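Local coordinates for CELL WALL surface anchor family protein (Streptococcus pneumoniae, PDB 2WW8) that serves as the adhesin of the pneumococcal pilus, probably attaching the bacterium to host cells through an integrin-like domain that carries a magnesium site, at residues 67-72 with 97-102; 223-228 with 379-384; 228-233 with 271-276; 384-389 with 554-559. All blocks are in the same frame, centred on the assembly; numbering follows the deposited sequence.

Contact 1: 67-72 with 97-102; sequences FELKNN and GTYTLT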
loop_
_atom_site.group_PDB
_atom_site.type_symbol
_atom_site.label_atom_id
_atom_site.label_comp_id
_atom_site.label_asym_id
_atom_site.label_seq_id
_atom_site.Cartn_x
_atom_site.Cartn_y
_atom_site.Cartn_z
ATOM N N PHE A 67 -45.117 27.062 16.743
ATOM C CA PHE A 67 -45.547 25.814 16.114
ATOM C C PHE A 67 -45.752 24.651 17.056
ATOM O O PHE A 67 -45.121 24.574 18.102
ATOM C CB PHE A 67 -44.577 25.387 14.993
ATOM C CG PHE A 67 -44.559 26.336 13.827
ATOM C CD1 PHE A 67 -45.448 26.175 12.770
ATOM C CD2 PHE A 67 -43.675 27.413 13.812
ATOM C CE1 PHE A 67 -45.436 27.063 11.705
ATOM C CE2 PHE A 67 -43.650 28.315 12.751
ATOM C CZ PHE A 67 -44.541 28.137 11.701
ATOM N N GLU A 68 -46.620 23.735 16.637
ATOM C CA GLU A 68 -46.898 22.522 17.394
ATOM C C GLU A 68 -46.778 21.229 16.606
ATOM O O GLU A 68 -47.358 21.079 15.531
ATOM C CB GLU A 68 -48.258 22.606 18.092
ATOM C CG GLU A 68 -48.207 23.749 19.102
ATOM C CD GLU A 68 -49.294 23.726 20.162
ATOM O OE1 GLU A 68 -50.273 22.951 20.028
ATOM O OE2 GLU A 68 -49.134 24.507 21.130
ATOM N N LEU A 69 -46.018 20.301 17.177
ATOM C CA LEU A 69 -45.856 18.979 16.586
ATOM C C LEU A 69 -46.458 17.915 17.501
ATOM O O LEU A 69 -46.022 17.724 18.648
ATOM C CB LEU A 69 -44.377 18.686 16.297
ATOM C CG LEU A 69 -44.074 17.407 15.512
ATOM C CD1 LEU A 69 -44.587 17.474 14.069
ATOM C CD2 LEU A 69 -42.572 17.091 15.601
ATOM N N LYS A 70 -47.476 17.233 16.988
ATOM C CA LYS A 70 -48.147 16.254 17.827
ATOM C C LYS A 70 -48.197 14.887 17.158
ATOM O O LYS A 70 -48.564 14.738 15.982
ATOM C CB LYS A 70 -49.498 16.738 18.412
ATOM C CG LYS A 70 -50.737 16.586 17.532
ATOM C CD LYS A 70 -51.988 16.255 18.352
ATOM C CE LYS A 70 -53.246 16.334 17.485
ATOM N NZ LYS A 70 -53.972 17.628 17.689
ATOM N N ASN A 71 -47.792 13.911 17.963
ATOM C CA ASN A 71 -47.790 12.530 17.556
ATOM C C ASN A 71 -49.192 11.950 17.374
ATOM O O ASN A 71 -49.955 11.833 18.329
ATOM C CB ASN A 71 -46.960 11.727 18.552
ATOM C CG ASN A 71 -46.444 10.455 17.946
ATOM O OD1 ASN A 71 -47.221 9.564 17.586
ATOM N ND2 ASN A 71 -45.127 10.379 17.788
ATOM N N ASN A 72 -49.511 11.589 16.133
ATOM C CA ASN A 72 -50.794 11.000 15.743
ATOM C C ASN A 72 -51.122 9.571 16.202
ATOM O O ASN A 72 -52.124 9.000 15.760
ATOM C CB ASN A 72 -50.970 11.061 14.220
ATOM C CG ASN A 72 -50.981 12.478 13.685
ATOM O OD1 ASN A 72 -50.967 13.458 14.440
ATOM N ND2 ASN A 72 -51.002 12.587 12.360
ATOM N N GLY A 97 -42.627 7.684 13.211
ATOM C CA GLY A 97 -44.075 7.858 13.298
ATOM C C GLY A 97 -44.631 8.979 12.438
ATOM O O GLY A 97 -43.929 9.541 11.586
ATOM N N THR A 98 -45.902 9.303 12.677
ATOM C CA THR A 98 -46.638 10.278 11.872
ATOM C C THR A 98 -47.068 11.450 12.738
ATOM O O THR A 98 -47.514 11.255 13.867
ATOM C CB THR A 98 -47.852 9.600 11.220
ATOM O OG1 THR A 98 -47.368 8.457 10.510
ATOM C CG2 THR A 98 -48.571 10.526 10.240
ATOM N N TYR A 99 -46.911 12.665 12.219
ATOM C CA TYR A 99 -47.159 13.877 12.996
ATOM C C TYR A 99 -48.060 14.866 12.255
ATOM O O TYR A 99 -48.044 14.915 11.019
ATOM C CB TYR A 99 -45.841 14.561 13.381
ATOM C CG TYR A 99 -44.923 13.715 14.239
ATOM C CD1 TYR A 99 -44.309 12.554 13.732
ATOM C CD2 TYR A 99 -44.661 14.075 15.562
ATOM C CE1 TYR A 99 -43.482 11.770 14.520
ATOM C CE2 TYR A 99 -43.824 13.292 16.364
ATOM C CZ TYR A 99 -43.244 12.143 15.834
ATOM O OH TYR A 99 -42.432 11.383 16.646
ATOM N N THR A 100 -48.856 15.624 13.017
ATOM C CA THR A 100 -49.454 16.852 12.499
ATOM C C THR A 100 -48.718 18.050 13.095
ATOM O O THR A 100 -48.485 18.118 14.308
ATOM C CB THR A 100 -50.994 16.950 12.677
ATOM O OG1 THR A 100 -51.602 15.749 12.191
ATOM C CG2 THR A 100 -51.580 18.132 11.882
ATOM N N LEU A 101 -48.324 18.938 12.182
ATOM C CA LEU A 101 -47.694 20.234 12.440
ATOM C C LEU A 101 -48.713 21.349 12.186
ATOM O O LEU A 101 -49.327 21.428 11.109
ATOM C CB LEU A 101 -46.503 20.450 11.500
ATOM C CG LEU A 101 -45.286 21.368 11.716
ATOM C CD1 LEU A 101 -45.159 22.320 10.525
ATOM C CD2 LEU A 101 -45.185 22.155 13.024
ATOM N N THR A 102 -48.872 22.201 13.196
ATOM C CA THR A 102 -49.807 23.338 13.169
ATOM C C THR A 102 -49.117 24.609 13.663
ATOM O O THR A 102 -48.286 24.596 14.584
ATOM C CB THR A 102 -51.057 23.125 14.059
ATOM O OG1 THR A 102 -50.642 22.573 15.315
ATOM C CG2 THR A 102 -52.096 22.210 13.404
#

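Contact 2: 223-228 with 379-384; sequences VPLDVV and QKVIFH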
loop_
_atom_site.group_PDB
_atom_site.type_symbol
_atom_site.label_atom_id
_atom_site.label_comp_id
_atom_site.label_asym_id
_atom_site.label_seq_id
_atom_site.Cartn_x
_atom_site.Cartn_y
_atom_site.Cartn_z
ATOM N N VAL A 223 14.494 -32.293 8.741
ATOM C CA VAL A 223 15.895 -32.135 8.429
ATOM C C VAL A 223 16.077 -30.827 7.638
ATOM O O VAL A 223 15.876 -30.827 6.425
ATOM C CB VAL A 223 16.459 -33.400 7.700
ATOM C CG1 VAL A 223 17.899 -33.320 7.377
ATOM C CG2 VAL A 223 16.301 -34.650 8.588
ATOM N N PRO A 224 16.509 -29.750 8.326
ATOM C CA PRO A 224 16.743 -28.483 7.667
ATOM C C PRO A 224 18.083 -28.567 6.934
ATOM O O PRO A 224 18.794 -29.582 7.045
ATOM C CB PRO A 224 16.743 -27.499 8.833
ATOM C CG PRO A 224 17.463 -28.262 9.874
ATOM C CD PRO A 224 16.861 -29.663 9.756
ATOM N N LEU A 225 18.377 -27.512 6.178
ATOM C CA LEU A 225 19.630 -27.419 5.400
ATOM C C LEU A 225 20.671 -26.540 6.053
ATOM O O LEU A 225 20.337 -25.479 6.564
ATOM C CB LEU A 225 19.348 -26.766 4.045
ATOM C CG LEU A 225 18.245 -27.428 3.206
ATOM C CD1 LEU A 225 18.032 -26.563 1.954
ATOM C CD2 LEU A 225 18.630 -28.867 2.803
ATOM N N ASP A 226 21.929 -26.979 6.005
ATOM C CA ASP A 226 23.121 -26.211 6.351
ATOM C C ASP A 226 23.944 -26.128 5.051
ATOM O O ASP A 226 24.469 -27.129 4.564
ATOM C CB ASP A 226 23.965 -26.894 7.470
ATOM C CG ASP A 226 23.432 -26.608 8.890
ATOM O OD1 ASP A 226 22.784 -25.567 9.140
ATOM O OD2 ASP A 226 23.603 -27.480 9.772
ATOM N N VAL A 227 24.075 -24.930 4.510
ATOM C CA VAL A 227 24.561 -24.735 3.159
ATOM C C VAL A 227 25.782 -23.803 3.140
ATOM O O VAL A 227 25.748 -22.726 3.708
ATOM C CB VAL A 227 23.461 -24.114 2.248
ATOM C CG1 VAL A 227 23.980 -24.036 0.841
ATOM C CG2 VAL A 227 22.118 -24.947 2.325
ATOM N N VAL A 228 26.854 -24.222 2.464
ATOM C CA VAL A 228 27.942 -23.278 2.183
ATOM C C VAL A 228 27.933 -22.961 0.665
ATOM O O VAL A 228 27.834 -23.854 -0.189
ATOM C CB VAL A 228 29.307 -23.899 2.514
ATOM C CG1 VAL A 228 30.467 -22.890 2.132
ATOM C CG2 VAL A 228 29.358 -24.308 4.057
ATOM N N GLN A 379 20.766 -31.541 6.482
ATOM C CA GLN A 379 21.289 -31.958 5.214
ATOM C C GLN A 379 22.383 -30.946 4.852
ATOM O O GLN A 379 22.097 -29.750 4.800
ATOM C CB GLN A 379 20.197 -31.832 4.163
ATOM C CG GLN A 379 20.646 -32.463 2.816
ATOM C CD GLN A 379 19.449 -32.761 1.866
ATOM O OE1 GLN A 379 18.276 -32.506 2.205
ATOM N NE2 GLN A 379 19.755 -33.280 0.647
ATOM N N LYS A 380 23.600 -31.410 4.605
ATOM C CA LYS A 380 24.749 -30.474 4.446
ATOM C C LYS A 380 25.045 -30.334 2.961
ATOM O O LYS A 380 25.169 -31.337 2.267
ATOM C CB LYS A 380 25.988 -30.964 5.217
ATOM C CG LYS A 380 25.693 -30.926 6.737
ATOM C CD LYS A 380 26.127 -32.157 7.482
ATOM C CE LYS A 380 25.787 -32.173 8.958
ATOM N NZ LYS A 380 24.557 -32.897 9.432
ATOM N N VAL A 381 25.091 -29.095 2.457
ATOM C CA VAL A 381 25.133 -28.829 1.024
ATOM C C VAL A 381 26.244 -27.822 0.728
ATOM O O VAL A 381 26.424 -26.882 1.488
ATOM C CB VAL A 381 23.753 -28.276 0.545
ATOM C CG1 VAL A 381 23.675 -28.052 -1.019
ATOM C CG2 VAL A 381 22.600 -29.236 1.021
ATOM N N ILE A 382 26.954 -28.020 -0.380
ATOM C CA ILE A 382 27.808 -26.990 -0.977
ATOM C C ILE A 382 27.306 -26.716 -2.388
ATOM O O ILE A 382 27.070 -27.683 -3.167
ATOM C CB ILE A 382 29.288 -27.499 -1.019
ATOM C CG1 ILE A 382 29.761 -27.819 0.431
ATOM C CG2 ILE A 382 30.226 -26.600 -1.824
ATOM C CD1 ILE A 382 31.008 -28.730 0.431
ATOM N N PHE A 383 27.080 -25.423 -2.650
ATOM C CA PHE A 383 26.935 -24.903 -4.026
ATOM C C PHE A 383 28.261 -24.183 -4.414
ATOM O O PHE A 383 28.662 -23.216 -3.790
ATOM C CB PHE A 383 25.752 -23.904 -4.091
ATOM C CG PHE A 383 24.402 -24.537 -4.014
ATOM C CD1 PHE A 383 23.778 -24.996 -5.164
ATOM C CD2 PHE A 383 23.738 -24.643 -2.775
ATOM C CE1 PHE A 383 22.492 -25.573 -5.073
ATOM C CE2 PHE A 383 22.485 -25.200 -2.692
ATOM C CZ PHE A 383 21.847 -25.666 -3.830
ATOM N N HIS A 384 28.930 -24.664 -5.436
ATOM C CA HIS A 384 30.190 -24.089 -5.823
ATOM C C HIS A 384 30.020 -23.497 -7.238
ATOM O O HIS A 384 29.691 -24.207 -8.222
ATOM C CB HIS A 384 31.162 -25.233 -5.923
ATOM C CG HIS A 384 32.562 -24.797 -6.268
ATOM N ND1 HIS A 384 33.581 -25.703 -6.451
ATOM C CD2 HIS A 384 33.127 -23.571 -6.365
ATOM C CE1 HIS A 384 34.703 -25.050 -6.727
ATOM N NE2 HIS A 384 34.450 -23.757 -6.688
HETATM O O HOH W 1 16.531 -32.927 4.172
#

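Contact 3: 228-233 with 271-276; sequences VILLDN and ALVTYA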
loop_
_atom_site.group_PDB
_atom_site.type_symbol
_atom_site.label_atom_id
_atom_site.label_comp_id
_atom_site.label_asym_id
_atom_site.label_seq_id
_atom_site.Cartn_x
_atom_site.Cartn_y
_atom_site.Cartn_z
ATOM N N VAL A 228 26.854 -24.222 2.464
ATOM C CA VAL A 228 27.942 -23.278 2.183
ATOM C C VAL A 228 27.933 -22.961 0.665
ATOM O O VAL A 228 27.834 -23.854 -0.189
ATOM C CB VAL A 228 29.307 -23.899 2.514
ATOM C CG1 VAL A 228 30.467 -22.890 2.132
ATOM C CG2 VAL A 228 29.358 -24.308 4.057
ATOM N N ILE A 229 28.027 -21.685 0.335
ATOM C CA ILE A 229 28.195 -21.302 -1.102
ATOM C C ILE A 229 29.645 -20.919 -1.349
ATOM O O ILE A 229 30.168 -20.083 -0.603
ATOM C CB ILE A 229 27.298 -20.139 -1.453
ATOM C CG1 ILE A 229 25.870 -20.614 -1.301
ATOM C CG2 ILE A 229 27.610 -19.580 -2.873
ATOM C CD1 ILE A 229 24.836 -19.532 -1.479
ATOM N N LEU A 230 30.296 -21.545 -2.322
ATOM C CA LEU A 230 31.675 -21.178 -2.626
ATOM C C LEU A 230 31.640 -20.419 -3.931
ATOM O O LEU A 230 31.059 -20.900 -4.890
ATOM C CB LEU A 230 32.550 -22.392 -2.960
ATOM C CG LEU A 230 32.794 -23.445 -1.881
ATOM C CD1 LEU A 230 33.695 -24.564 -2.398
ATOM C CD2 LEU A 230 33.495 -22.705 -0.740
ATOM N N LEU A 231 32.259 -19.249 -3.972
ATOM C CA LEU A 231 32.062 -18.407 -5.133
ATOM C C LEU A 231 33.444 -17.919 -5.648
ATOM O O LEU A 231 34.173 -17.231 -4.919
ATOM C CB LEU A 231 31.220 -17.209 -4.713
ATOM C CG LEU A 231 31.059 -16.109 -5.796
ATOM C CD1 LEU A 231 30.433 -16.658 -7.092
ATOM C CD2 LEU A 231 30.179 -14.910 -5.224
ATOM N N ASP A 232 33.790 -18.336 -6.857
ATOM C CA ASP A 232 35.028 -17.926 -7.550
ATOM C C ASP A 232 35.002 -16.422 -7.855
ATOM O O ASP A 232 34.067 -15.887 -8.477
ATOM C CB ASP A 232 35.160 -18.882 -8.777
ATOM C CG ASP A 232 36.368 -18.631 -9.693
ATOM O OD1 ASP A 232 36.994 -17.545 -9.662
ATOM O OD2 ASP A 232 36.624 -19.608 -10.452
ATOM N N ASN A 233 36.016 -15.699 -7.369
ATOM C CA ASN A 233 36.140 -14.254 -7.662
ATOM C C ASN A 233 37.506 -14.013 -8.371
ATOM O O ASN A 233 38.121 -12.948 -8.191
ATOM C CB ASN A 233 35.990 -13.410 -6.390
ATOM C CG ASN A 233 35.785 -11.897 -6.649
ATOM O OD1 ASN A 233 36.525 -11.105 -6.080
ATOM N ND2 ASN A 233 34.860 -11.504 -7.494
ATOM N N ALA A 271 26.278 -19.970 4.735
ATOM C CA ALA A 271 27.550 -19.276 4.883
ATOM C C ALA A 271 28.076 -19.063 3.456
ATOM O O ALA A 271 27.585 -19.681 2.536
ATOM C CB ALA A 271 28.505 -20.201 5.644
ATOM N N LEU A 272 29.102 -18.228 3.272
ATOM C CA LEU A 272 29.552 -17.743 1.968
ATOM C C LEU A 272 31.072 -17.701 2.031
ATOM O O LEU A 272 31.679 -17.121 2.961
ATOM C CB LEU A 272 28.975 -16.336 1.693
ATOM C CG LEU A 272 29.663 -15.582 0.520
ATOM C CD1 LEU A 272 29.344 -16.291 -0.824
ATOM C CD2 LEU A 272 29.200 -14.090 0.568
ATOM N N VAL A 273 31.688 -18.380 1.069
ATOM C CA VAL A 273 33.136 -18.356 0.948
ATOM C C VAL A 273 33.443 -17.844 -0.461
ATOM O O VAL A 273 33.151 -18.536 -1.453
ATOM C CB VAL A 273 33.775 -19.740 1.149
ATOM C CG1 VAL A 273 35.333 -19.718 0.924
ATOM C CG2 VAL A 273 33.441 -20.334 2.583
ATOM N N THR A 274 34.089 -16.685 -0.531
ATOM C CA THR A 274 34.593 -16.174 -1.794
ATOM C C THR A 274 36.099 -16.421 -1.893
ATOM O O THR A 274 36.837 -16.207 -0.906
ATOM C CB THR A 274 34.252 -14.700 -1.924
ATOM O OG1 THR A 274 32.814 -14.598 -2.063
ATOM C CG2 THR A 274 34.906 -14.065 -3.200
ATOM N N TYR A 275 36.552 -16.878 -3.059
ATOM C CA TYR A 275 37.969 -17.284 -3.195
ATOM C C TYR A 275 38.594 -16.885 -4.536
ATOM O O TYR A 275 37.896 -16.787 -5.543
ATOM C CB TYR A 275 38.221 -18.776 -3.005
ATOM C CG TYR A 275 37.745 -19.679 -4.139
ATOM C CD1 TYR A 275 36.385 -20.006 -4.268
ATOM C CD2 TYR A 275 38.644 -20.188 -5.070
ATOM C CE1 TYR A 275 35.948 -20.863 -5.283
ATOM C CE2 TYR A 275 38.210 -21.086 -6.085
ATOM C CZ TYR A 275 36.880 -21.412 -6.167
ATOM O OH TYR A 275 36.488 -22.213 -7.217
ATOM N N ALA A 276 39.915 -16.778 -4.525
ATOM C CA ALA A 276 40.676 -16.704 -5.775
ATOM C C ALA A 276 42.026 -17.306 -5.401
ATOM O O ALA A 276 42.052 -18.562 -5.233
ATOM C CB ALA A 276 40.698 -15.279 -6.409
#

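Contact 4: 384-389 with 554-559; sequences HITDGV and SFMQSI. With MG (magnesium ion), chain B.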
loop_
_atom_site.group_PDB
_atom_site.type_symbol
_atom_site.label_atom_id
_atom_site.label_comp_id
_atom_site.label_asym_id
_atom_site.label_seq_id
_atom_site.Cartn_x
_atom_site.Cartn_y
_atom_site.Cartn_z
ATOM N N HIS A 384 28.930 -24.664 -5.436
ATOM C CA HIS A 384 30.190 -24.089 -5.823
ATOM C C HIS A 384 30.020 -23.497 -7.238
ATOM O O HIS A 384 29.691 -24.207 -8.222
ATOM C CB HIS A 384 31.162 -25.233 -5.923
ATOM C CG HIS A 384 32.562 -24.797 -6.268
ATOM N ND1 HIS A 384 33.581 -25.703 -6.451
ATOM C CD2 HIS A 384 33.127 -23.571 -6.365
ATOM C CE1 HIS A 384 34.703 -25.050 -6.727
ATOM N NE2 HIS A 384 34.450 -23.757 -6.688
ATOM N N ILE A 385 30.265 -22.203 -7.330
ATOM C CA ILE A 385 30.163 -21.511 -8.600
ATOM C C ILE A 385 31.609 -21.174 -8.996
ATOM O O ILE A 385 32.340 -20.471 -8.263
ATOM C CB ILE A 385 29.338 -20.218 -8.480
ATOM C CG1 ILE A 385 27.884 -20.567 -8.156
ATOM C CG2 ILE A 385 29.441 -19.319 -9.761
ATOM C CD1 ILE A 385 27.202 -19.437 -7.335
ATOM N N THR A 386 32.017 -21.644 -10.170
ATOM C CA THR A 386 33.389 -21.311 -10.569
ATOM C C THR A 386 33.484 -21.068 -12.085
ATOM O O THR A 386 32.638 -21.602 -12.839
ATOM C CB THR A 386 34.340 -22.445 -10.106
ATOM O OG1 THR A 386 35.634 -22.277 -10.689
ATOM C CG2 THR A 386 33.799 -23.812 -10.426
ATOM N N ASP A 387 34.521 -20.335 -12.525
ATOM C CA ASP A 387 34.718 -20.208 -13.987
ATOM C C ASP A 387 36.086 -20.756 -14.405
ATOM O O ASP A 387 36.604 -20.396 -15.451
ATOM C CB ASP A 387 34.504 -18.780 -14.480
ATOM C CG ASP A 387 35.717 -17.911 -14.217
ATOM O OD1 ASP A 387 36.566 -18.250 -13.368
ATOM O OD2 ASP A 387 35.793 -16.813 -14.785
ATOM N N GLY A 388 36.695 -21.615 -13.604
ATOM C CA GLY A 388 37.977 -22.172 -14.056
ATOM C C GLY A 388 38.555 -23.303 -13.233
ATOM O O GLY A 388 38.262 -23.477 -12.049
ATOM N N VAL A 389 39.342 -24.115 -13.906
ATOM C CA VAL A 389 40.097 -25.180 -13.281
ATOM C C VAL A 389 41.191 -24.637 -12.360
ATOM O O VAL A 389 41.625 -23.508 -12.554
ATOM C CB VAL A 389 40.650 -26.143 -14.353
ATOM C CG1 VAL A 389 39.505 -26.731 -15.240
ATOM C CG2 VAL A 389 41.703 -25.477 -15.237
ATOM N N SER A 554 35.777 -33.592 -16.641
ATOM C CA SER A 554 36.051 -34.709 -15.738
ATOM C C SER A 554 36.459 -34.222 -14.353
ATOM O O SER A 554 35.973 -34.747 -13.358
ATOM C CB SER A 554 37.165 -35.597 -16.280
ATOM O OG SER A 554 36.809 -35.962 -17.588
ATOM N N PHE A 555 37.324 -33.215 -14.274
ATOM C CA PHE A 555 37.790 -32.700 -13.009
ATOM C C PHE A 555 36.637 -32.111 -12.181
ATOM O O PHE A 555 36.579 -32.337 -10.972
ATOM C CB PHE A 555 38.850 -31.587 -13.170
ATOM C CG PHE A 555 39.096 -30.879 -11.901
ATOM C CD1 PHE A 555 39.942 -31.459 -10.933
ATOM C CD2 PHE A 555 38.419 -29.690 -11.624
ATOM C CE1 PHE A 555 40.067 -30.829 -9.705
ATOM C CE2 PHE A 555 38.558 -29.061 -10.412
ATOM C CZ PHE A 555 39.407 -29.628 -9.433
ATOM N N MET A 556 35.794 -31.273 -12.785
ATOM C CA MET A 556 34.694 -30.610 -12.064
ATOM C C MET A 556 33.641 -31.621 -11.585
ATOM O O MET A 556 33.059 -31.483 -10.499
ATOM C CB MET A 556 34.034 -29.586 -13.023
ATOM C CG MET A 556 34.853 -28.304 -13.244
ATOM S SD MET A 556 35.247 -27.434 -11.704
ATOM C CE MET A 556 36.558 -26.359 -12.291
ATOM N N GLN A 557 33.382 -32.628 -12.400
ATOM C CA GLN A 557 32.547 -33.752 -11.948
ATOM C C GLN A 557 33.124 -34.442 -10.691
ATOM O O GLN A 557 32.341 -34.813 -9.792
ATOM C CB GLN A 557 32.399 -34.760 -13.077
ATOM C CG GLN A 557 31.422 -34.284 -14.176
ATOM C CD GLN A 557 31.465 -35.148 -15.433
ATOM O OE1 GLN A 557 32.365 -35.956 -15.592
ATOM N NE2 GLN A 557 30.519 -34.938 -16.356
ATOM N N SER A 558 34.457 -34.584 -10.622
ATOM C CA SER A 558 35.109 -35.335 -9.545
ATOM C C SER A 558 35.148 -34.479 -8.293
ATOM O O SER A 558 35.404 -35.014 -7.228
ATOM C CB SER A 558 36.568 -35.679 -9.887
ATOM O OG SER A 558 37.381 -34.508 -9.731
ATOM N N ILE A 559 34.913 -33.170 -8.374
ATOM C CA ILE A 559 34.751 -32.428 -7.117
ATOM C C ILE A 559 33.309 -32.048 -6.870
ATOM O O ILE A 559 33.032 -31.048 -6.213
ATOM C CB ILE A 559 35.680 -31.210 -7.028
ATOM C CG1 ILE A 559 35.401 -30.208 -8.172
ATOM C CG2 ILE A 559 37.181 -31.660 -7.030
ATOM C CD1 ILE A 559 35.753 -28.779 -7.836
HETATM MG MG MG B . 38.716 -17.893 -13.182
HETATM O O HOH W 2 32.658 -28.337 -6.297
HETATM O O HOH W 3 38.848 -18.856 -15.039
HETATM O O HOH W 4 40.703 -17.527 -13.399
HETATM O O HOH W 5 38.799 -19.539 -11.905
#

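Contact 1: 67-72 with 97-102
Leu69 lays its CD1 methyl against the CB of Tyr99, 3.2 Å away, and its CG 3.4 Å from Tyr99 CD2, the two side chains meeting at a slant. With CG trans to the backbone N (chi1 -172°), the leucine leans toward the neighbouring strand. Farther along the ring, the amide of Asn71 lies over one face of Tyr99, its plane turned 64° from that of the ring. Asn71 ND2 is 3.1 Å from Tyr99 OH; the phenol is hydrogen-bonded to the carbonyl of Lys95. On the same side of the sheet Phe67 CB packs on Leu101 CD2 at 3.8 Å, and Ile52 and Phe91 of the facing strands add to this hydrophobic layer. The strands are inner neighbours in an antiparallel sheet of a prealbumin-like domain, running 166° apart. Glu68 with Thr102 and Lys70 with Thr100 are hydrogen-bonded pairs, whereas Leu69–Leu101 and Asn71–Tyr99 are non-hydrogen-bonded. The first exchanges two bonds, Glu68 N to Thr102 O (2.8 Å) and Thr102 N to Glu68 O (3.0 Å). Past the strand end, Asn72 N donates to Thr98 O at 3.0 Å, while the sheet's other side carries Glu68, Lys70, Thr100 and Thr102, all at least partly exposed.

Contact 2: 223-228 with 379-384
Val227 and Val381 stand side by side and point the same way, Val227 CG2 lying 4.1 Å from Val381 CB, in the buried, apolar half of the contact. The other methyl of Val227, CG1, sits at the edge of the Phe383 ring, near its plane and 3.7 Å from CD2; chi1 of -176° puts it trans to the backbone N and beside the carbonyl carbon, toward the end of the strand where that ring lies. Phe383 in turn meets the ring of Phe535 and packs on helix 575-583. On the opposite side of the sheet Val228 and Ile382, also buried, are more widely spaced from each other, but both are covered by Leu370 of helix 359-373. Residues 225-228 and 379-384 belong to adjacent strands of the parallel sheet in a von Willebrand factor A-like (Rossmann-type) domain, with helices on both faces. Parallel pairing is evident from the 25° between the strand directions and from alternating bonds: Asp226 N gives to Gln379 O, and Asp226 O receives Val381 N at 2.9 Å. Toward the start of the strands polar groups and water take over. Leu225 CD2 still covers Gln379 CB at 3.6 Å, but beyond it a water donates both to Gln379 OE1 (2.7 Å) and to Val223 O (3.1 Å), bridging two partly exposed residues, while Gln379 NE2 reaches Asp533. Asp226 is buried, and its carboxylate is satisfied by salt bridges to Arg375 and Arg269 and a hydrogen bond with Ser378.

Contact 3: 228-233 with 271-276
Parallel strands 225-232 and 269-275 of the von Willebrand factor A-like domain run together toward the magnesium site, and their last residues make the contact between Tyr275 and Asp232. The ring of Tyr275 carries Asp232 CA over one face, 4.2 Å from the centroid and 25° off the ring normal, a CH-pi contact displaced toward the rim. Chi1 of 72° sets CG between the backbone N and the carbonyl carbon, and the ring thereby folds back across the neighbouring strand, with CD1 3.6 Å from Leu231 O. The same carbonyl accepts the backbone N-H of Tyr275. Lower in the sheet, Leu230 and Val273 point the same way, and Leu230 CD2 presses on Val273 CB at 3.5 Å; Val273 CG2 also reaches Val228 CG1 at 3.9 Å. This side is closed by helix 359-373, the other by helix 247-263, which packs on Ile229 and Leu231. Backbone bonds alternate along the pair, from Ile229 N to Ala271 O up to Asn233 N to Tyr275 O (2.8 Å, 171° at the hydrogen), which shows that the pairing carries on into the loop. There Asn233 CB touches Thr274 CG2 at 3.4 Å, while its ND2 bonds to the carbonyl of Glu341. Asp232 OD1 bonds to Ser234, a magnesium ligand, and OD2 to Thr386 and to the backbone N of Asp387. Asp232 is therefore placed as a second-shell residue, and its buried carboxylate would be expected to orient the ligands and to add negative potential near the metal.

Contact 4: 384-389 with 554-559
Met556 reaches from helix 549-558 to the loop that follows strand 379-386, and its outer atoms carry most of this contact. CB and CG make no close contact with 384-389; CG is trans to the carbonyl carbon, and the bend at chi2 (-56°) brings the sulfur toward the strand. SD meets Thr386 CG2 tip to tip at 4.1 Å. The terminal CE goes farthest, lying 3.4 Å from Gly388 O and 4.2 Å from Val389 CG1, whose side chain it crosses at about a right angle. Within its own helix CE also lies at the edge of the Phe555 ring. At the other end of the contact, Ile559 CD1 touches the edge of the His384 imidazole, 4.0 Å from ND1. A water lies in the plane of that ring, 2.8 Å from ND1, and donates to Ile559 O, linking the strand to that carbonyl; NE2 of the histidine bonds to Tyr275. The methyl of Thr386 covers one face of the same imidazole, while its OG1, with Asp232 as second partner, accepts Gly388 N at 172° in an ST turn. That turn shapes the backbone around Asp387, whose OD1 binds magnesium at 2.2 Å and whose OD2 forms a salt bridge with Arg247. Ser234, Ser236 and three waters complete six ligands. Asp232, Ser234 and Ser236 form the DxSxS pattern; together with Asp387, at the C-terminal ends of parallel strands, this is the signature of a metal ion-dependent adhesion site (MIDAS), as in integrins.

Overall arrangement
Contact 1 stands apart, its centre 85 Å or more from the others, in a separate prealbumin-like domain; it is partly exposed, antiparallel and polar on one side. Contacts 2, 3 and 4 are buried and all involve one parallel sheet, contact 4 joining its strand 379-386 to a helix. Contacts 2 and 3 flank strand 225-232 and share Val228, whereas contacts 2 and 4 share His384. The chemistry shifts along these strands: salt bridges and water at the start of contact 2, aliphatic packing into contact 3, then thioether packing and a water bridge beside one magnesium ligand in contact 4. Backbone bonds hold contacts 1 to 3; contact 4 has no direct hydrogen bond between its segments, though side-chain bonds join it to contact 3.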